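Local coordinates for protein gamma-glutamyltransferase 1 Threonine peptidase. MEROPS family T03 (Pseudomonas nitroreducens, PDB 7D9E) that probably transfers the gamma-glutamyl group of donor compounds to acceptors or water, as a gamma-glutamyltranspeptidase of the N-terminal nucleophile class, at residues A[267-281]-A[306-320]. Numbering follows the deposited sequence.
Sequences LPSSGGIALAQLIGI and IEKRVFADRADYLGD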
loop_
_atom_site.group_PDB
_atom_site.type_symbol
_atom_site.label_atom_id
_atom_site.label_comp_id
_atom_site.label_asym_id
_atom_site.label_seq_id
_atom_site.Cartn_x
_atom_site.Cartn_y
_atom_site.Cartn_z
ATOM N N LEU A 267 11.365 -2.091 6.514
ATOM C CA LEU A 267 10.581 -1.839 7.708
ATOM C C LEU A 267 10.373 -0.337 7.866
ATOM O O LEU A 267 11.299 0.445 7.622
ATOM C CB LEU A 267 11.309 -2.401 8.929
ATOM C CG LEU A 267 11.304 -3.923 9.056
ATOM C CD1 LEU A 267 12.190 -4.329 10.212
ATOM C CD2 LEU A 267 9.896 -4.455 9.263
ATOM N N PRO A 268 9.181 0.107 8.284
ATOM C CA PRO A 268 8.064 -0.646 8.854
ATOM C C PRO A 268 7.130 -1.350 7.877
ATOM O O PRO A 268 6.080 -1.831 8.313
ATOM C CB PRO A 268 7.303 0.441 9.621
ATOM C CG PRO A 268 7.481 1.634 8.772
ATOM C CD PRO A 268 8.924 1.564 8.317
ATOM N N SER A 269 7.489 -1.437 6.601
ATOM C CA SER A 269 6.829 -2.386 5.720
ATOM C C SER A 269 7.403 -3.773 5.931
ATOM O O SER A 269 8.626 -3.952 6.015
ATOM C CB SER A 269 6.972 -2.016 4.250
ATOM O OG SER A 269 6.192 -2.958 3.503
ATOM N N SER A 270 6.516 -4.759 5.992
ATOM C CA SER A 270 6.881 -6.165 5.954
ATOM C C SER A 270 7.129 -6.651 4.530
ATOM O O SER A 270 7.620 -7.768 4.363
ATOM C CB SER A 270 5.755 -6.997 6.580
ATOM O OG SER A 270 4.540 -6.906 5.828
ATOM N N GLY A 271 6.857 -5.817 3.522
ATOM C CA GLY A 271 6.907 -6.291 2.148
ATOM C C GLY A 271 8.313 -6.534 1.639
ATOM O O GLY A 271 8.534 -7.439 0.819
ATOM N N GLY A 272 9.278 -5.744 2.087
ATOM C CA GLY A 272 10.648 -5.959 1.630
ATOM C C GLY A 272 11.191 -7.303 2.073
ATOM O O GLY A 272 11.754 -8.065 1.263
ATOM N N ILE A 273 11.077 -7.588 3.374
ATOM C CA ILE A 273 11.503 -8.872 3.906
ATOM C C ILE A 273 10.710 -9.995 3.258
ATOM O O ILE A 273 11.285 -11.014 2.839
ATOM C CB ILE A 273 11.397 -8.873 5.442
ATOM C CG1 ILE A 273 12.448 -7.908 6.010
ATOM C CG2 ILE A 273 11.560 -10.281 6.014
ATOM C CD1 ILE A 273 12.245 -7.581 7.467
ATOM N N ALA A 274 9.389 -9.823 3.147
ATOM C CA ALA A 274 8.573 -10.845 2.502
ATOM C C ALA A 274 9.043 -11.116 1.080
ATOM O O ALA A 274 9.212 -12.276 0.694
ATOM C CB ALA A 274 7.102 -10.451 2.513
ATOM N N LEU A 275 9.235 -10.066 0.271
ATOM C CA LEU A 275 9.673 -10.285 -1.107
ATOM C C LEU A 275 11.062 -10.908 -1.171
ATOM O O LEU A 275 11.319 -11.756 -2.029
ATOM C CB LEU A 275 9.610 -8.986 -1.917
ATOM C CG LEU A 275 8.178 -8.598 -2.295
ATOM C CD1 LEU A 275 8.081 -7.145 -2.680
ATOM C CD2 LEU A 275 7.693 -9.473 -3.435
ATOM N N ALA A 276 11.975 -10.503 -0.278
ATOM C CA ALA A 276 13.297 -11.128 -0.274
ATOM C C ALA A 276 13.168 -12.627 -0.030
ATOM O O ALA A 276 13.818 -13.440 -0.705
ATOM C CB ALA A 276 14.170 -10.472 0.797
ATOM N N GLN A 277 12.248 -13.008 0.871
ATOM C CA GLN A 277 12.036 -14.420 1.169
ATOM C C GLN A 277 11.285 -15.127 0.047
ATOM O O GLN A 277 11.634 -16.258 -0.322
ATOM C CB GLN A 277 11.288 -14.567 2.491
ATOM C CG GLN A 277 12.131 -14.134 3.691
ATOM C CD GLN A 277 11.423 -14.352 5.007
ATOM O OE1 GLN A 277 10.235 -14.639 5.051
ATOM N NE2 GLN A 277 12.155 -14.202 6.106
ATOM N N LEU A 278 10.232 -14.493 -0.485
ATOM C CA LEU A 278 9.444 -15.124 -1.546
ATOM C C LEU A 278 10.305 -15.375 -2.777
ATOM O O LEU A 278 10.312 -16.484 -3.339
ATOM C CB LEU A 278 8.252 -14.246 -1.912
ATOM C CG LEU A 278 7.141 -14.179 -0.865
ATOM C CD1 LEU A 278 6.330 -12.905 -1.103
ATOM C CD2 LEU A 278 6.235 -15.393 -0.830
ATOM N N ILE A 279 11.039 -14.350 -3.216
ATOM C CA ILE A 279 11.889 -14.485 -4.397
ATOM C C ILE A 279 13.032 -15.451 -4.126
ATOM O O ILE A 279 13.334 -16.336 -4.938
ATOM C CB ILE A 279 12.395 -13.103 -4.851
ATOM C CG1 ILE A 279 11.219 -12.257 -5.339
ATOM C CG2 ILE A 279 13.484 -13.233 -5.895
ATOM C CD1 ILE A 279 11.553 -10.793 -5.510
ATOM N N GLY A 280 13.663 -15.319 -2.962
ATOM C CA GLY A 280 14.804 -16.157 -2.666
ATOM C C GLY A 280 14.430 -17.618 -2.560
ATOM O O GLY A 280 15.158 -18.496 -3.031
ATOM N N ILE A 281 13.297 -17.898 -1.925
ATOM C CA ILE A 281 12.869 -19.279 -1.773
ATOM C C ILE A 281 12.440 -19.838 -3.116
ATOM O O ILE A 281 12.745 -20.988 -3.451
ATOM C CB ILE A 281 11.754 -19.382 -0.724
ATOM C CG1 ILE A 281 12.343 -19.109 0.669
ATOM C CG2 ILE A 281 11.100 -20.757 -0.780
ATOM C CD1 ILE A 281 11.313 -18.966 1.751
ATOM N N ILE A 306 5.376 -21.482 0.321
ATOM C CA ILE A 306 6.322 -20.412 0.601
ATOM C C ILE A 306 5.681 -19.367 1.505
ATOM O O ILE A 306 6.281 -18.926 2.496
ATOM C CB ILE A 306 6.843 -19.794 -0.709
ATOM C CG1 ILE A 306 7.436 -20.868 -1.623
ATOM C CG2 ILE A 306 7.888 -18.746 -0.383
ATOM C CD1 ILE A 306 7.887 -20.335 -2.964
ATOM N N GLU A 307 4.436 -18.991 1.207
ATOM C CA GLU A 307 3.753 -17.958 1.977
ATOM C C GLU A 307 3.559 -18.366 3.431
ATOM O O GLU A 307 3.599 -17.504 4.318
ATOM C CB GLU A 307 2.428 -17.581 1.306
ATOM C CG GLU A 307 2.697 -16.882 -0.038
ATOM C CD GLU A 307 1.563 -16.956 -1.026
ATOM O OE1 GLU A 307 0.600 -17.716 -0.804
ATOM O OE2 GLU A 307 1.662 -16.250 -2.055
ATOM N N LYS A 308 3.408 -19.667 3.702
ATOM C CA LYS A 308 3.291 -20.127 5.079
ATOM C C LYS A 308 4.472 -19.651 5.913
ATOM O O LYS A 308 4.302 -19.174 7.045
ATOM C CB LYS A 308 3.227 -21.652 5.118
ATOM C CG LYS A 308 1.819 -22.231 4.916
ATOM C CD LYS A 308 1.894 -23.743 4.947
ATOM C CE LYS A 308 0.594 -24.403 5.406
ATOM N NZ LYS A 308 -0.568 -24.065 4.509
ATOM N N ARG A 309 5.689 -19.804 5.371
ATOM C CA ARG A 309 6.893 -19.480 6.130
ATOM C C ARG A 309 7.075 -17.973 6.235
ATOM O O ARG A 309 7.499 -17.465 7.278
ATOM C CB ARG A 309 8.109 -20.134 5.470
ATOM C CG ARG A 309 8.333 -21.584 5.879
ATOM C CD ARG A 309 7.419 -22.506 5.083
ATOM N NE ARG A 309 7.429 -23.862 5.623
ATOM C CZ ARG A 309 6.762 -24.882 5.094
ATOM N NH1 ARG A 309 6.039 -24.695 4.007
ATOM N NH2 ARG A 309 6.802 -26.076 5.672
ATOM N N VAL A 310 6.758 -17.247 5.170
ATOM C CA VAL A 310 6.840 -15.790 5.166
ATOM C C VAL A 310 5.935 -15.201 6.234
ATOM O O VAL A 310 6.330 -14.305 6.995
ATOM C CB VAL A 310 6.491 -15.259 3.764
ATOM C CG1 VAL A 310 6.335 -13.742 3.780
ATOM C CG2 VAL A 310 7.541 -15.682 2.783
ATOM N N PHE A 311 4.689 -15.685 6.315
ATOM C CA PHE A 311 3.778 -15.097 7.284
ATOM C C PHE A 311 4.094 -15.543 8.702
ATOM O O PHE A 311 3.800 -14.807 9.651
ATOM C CB PHE A 311 2.332 -15.375 6.904
ATOM C CG PHE A 311 1.802 -14.385 5.903
ATOM C CD1 PHE A 311 1.262 -13.184 6.332
ATOM C CD2 PHE A 311 1.900 -14.631 4.537
ATOM C CE1 PHE A 311 0.801 -12.251 5.416
ATOM C CE2 PHE A 311 1.436 -13.685 3.607
ATOM C CZ PHE A 311 0.881 -12.513 4.054
ATOM N N ALA A 312 4.698 -16.722 8.875
ATOM C CA ALA A 312 5.150 -17.096 10.216
ATOM C C ALA A 312 6.167 -16.094 10.753
ATOM O O ALA A 312 6.086 -15.677 11.919
ATOM C CB ALA A 312 5.756 -18.500 10.210
ATOM N N ASP A 313 7.128 -15.694 9.912
ATOM C CA ASP A 313 8.159 -14.751 10.330
ATOM C C ASP A 313 7.584 -13.353 10.526
ATOM O O ASP A 313 7.966 -12.638 11.470
ATOM C CB ASP A 313 9.262 -14.680 9.275
ATOM C CG ASP A 313 10.167 -15.892 9.265
ATOM O OD1 ASP A 313 9.960 -16.814 10.079
ATOM O OD2 ASP A 313 11.113 -15.913 8.440
ATOM N N ARG A 314 6.702 -12.938 9.619
ATOM C CA ARG A 314 6.094 -11.608 9.691
ATOM C C ARG A 314 5.400 -11.384 11.028
ATOM O O ARG A 314 5.578 -10.329 11.663
ATOM C CB ARG A 314 5.097 -11.468 8.531
ATOM C CG ARG A 314 4.382 -10.119 8.466
ATOM C CD ARG A 314 3.317 -10.105 7.345
ATOM N NE ARG A 314 2.840 -8.747 7.092
ATOM C CZ ARG A 314 1.975 -8.081 7.867
ATOM N NH1 ARG A 314 1.452 -8.633 8.959
ATOM N NH2 ARG A 314 1.638 -6.835 7.561
ATOM N N ALA A 315 4.650 -12.387 11.499
ATOM C CA ALA A 315 3.855 -12.205 12.708
ATOM C C ALA A 315 4.720 -12.147 13.958
ATOM O O ALA A 315 4.338 -11.519 14.954
ATOM C CB ALA A 315 2.850 -13.350 12.851
ATOM N N ASP A 316 5.881 -12.783 13.932
ATOM C CA ASP A 316 6.661 -12.926 15.150
ATOM C C ASP A 316 7.681 -11.816 15.328
ATOM O O ASP A 316 7.925 -11.387 16.466
ATOM C CB ASP A 316 7.380 -14.282 15.120
ATOM C CG ASP A 316 7.741 -14.785 16.499
ATOM O OD1 ASP A 316 6.837 -14.956 17.344
ATOM O OD2 ASP A 316 8.941 -15.026 16.723
ATOM N N TYR A 317 8.293 -11.347 14.238
ATOM C CA TYR A 317 9.492 -10.537 14.343
ATOM C C TYR A 317 9.330 -9.077 13.954
ATOM O O TYR A 317 10.153 -8.264 14.379
ATOM C CB TYR A 317 10.609 -11.116 13.458
ATOM C CG TYR A 317 10.955 -12.541 13.787
ATOM C CD1 TYR A 317 11.447 -12.885 15.039
ATOM C CD2 TYR A 317 10.791 -13.539 12.845
ATOM C CE1 TYR A 317 11.766 -14.200 15.343
ATOM C CE2 TYR A 317 11.111 -14.852 13.138
ATOM C CZ TYR A 317 11.584 -15.177 14.385
ATOM O OH TYR A 317 11.892 -16.480 14.689
ATOM N N LEU A 318 8.344 -8.727 13.143
ATOM C CA LEU A 318 8.393 -7.471 12.406
ATOM C C LEU A 318 7.565 -6.354 13.040
ATOM O O LEU A 318 6.450 -6.565 13.532
ATOM C CB LEU A 318 8.004 -7.667 10.943
ATOM C CG LEU A 318 8.797 -8.763 10.220
ATOM C CD1 LEU A 318 8.428 -8.737 8.751
ATOM C CD2 LEU A 318 10.285 -8.576 10.353
ATOM N N GLY A 319 8.142 -5.159 13.006
ATOM C CA GLY A 319 7.513 -3.975 13.552
ATOM C C GLY A 319 8.417 -2.787 13.307
ATOM O O GLY A 319 9.453 -2.913 12.662
ATOM N N ASP A 320 8.041 -1.631 13.860
ATOM C CA ASP A 320 8.838 -0.424 13.681
ATOM C C ASP A 320 10.268 -0.683 14.133
ATOM O O ASP A 320 10.485 -1.039 15.300
ATOM C CB ASP A 320 8.200 0.688 14.504
ATOM C CG ASP A 320 8.867 2.048 14.317
ATOM O OD1 ASP A 320 10.112 2.137 14.176
ATOM O OD2 ASP A 320 8.147 3.067 14.380
HETATM O O HOH W 1 8.564 -12.621 6.273
HETATM O O HOH W 2 10.659 -17.495 6.262
#
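Leu267 lays its side chain across that of Leu318 at about a right angle, CD2 4.1 Å from Leu318 CB. Pro268, behind a cis peptide bond, lies beside Asp320. Ser269 OG caps the next turn by accepting from Gly271 N. Ser270 OG receives a bent hydrogen bond from Arg314 NE at 2.8 Å, tilted 26° from the guanidinium plane; the hydroxyl is also hydrogen-bonded to Ser72 O of the neighbouring chain. With chi1 at -180° and the chain extended from CG to NE, Arg314 carries NE across to Ser270, and its side chain lies about 5 Å from the bound 6-diazenyl-5-oxo-L-norleucine. Replacing Arg314 by an alanine removes the donor to Ser270 OG and the methylenes beside Ser270 CB, and would probably leave the hydroxyl without its link to helix 306-317.

Beyond the turn the helices run roughly antiparallel, their axes 9.8 Å apart at an angle of 151°. Ile273 CD1 meets Leu318 CD2 tip to tip, and Ala274 CB rests on Val310 CG1 at 3.6 Å. Gln277 runs past Val310 in the opposite direction, its OE1 close to Val310 CA and CG2: NE2 donates to the anti lone pair of Asp313 OD2 at 3.1 Å and also binds Leu331 O, while OE1 accepts a hydrogen bond from a water that also donates to Val310 O. Leu278 CD2 fits against Ile306 CG2 and Val310 CG2, and Ile281 slides past Ile306, CG2 to CG1 3.8 Å. Aliphatic packing at the Ile281 end thus gives way to a serine-arginine bond whose arginine side chain comes near the bound ligand. Midway, the buried Asp313 carboxylate is met by Gln277, Tyr336 and Arg340, so its charge is probably balanced and its orientation fixed between the helices.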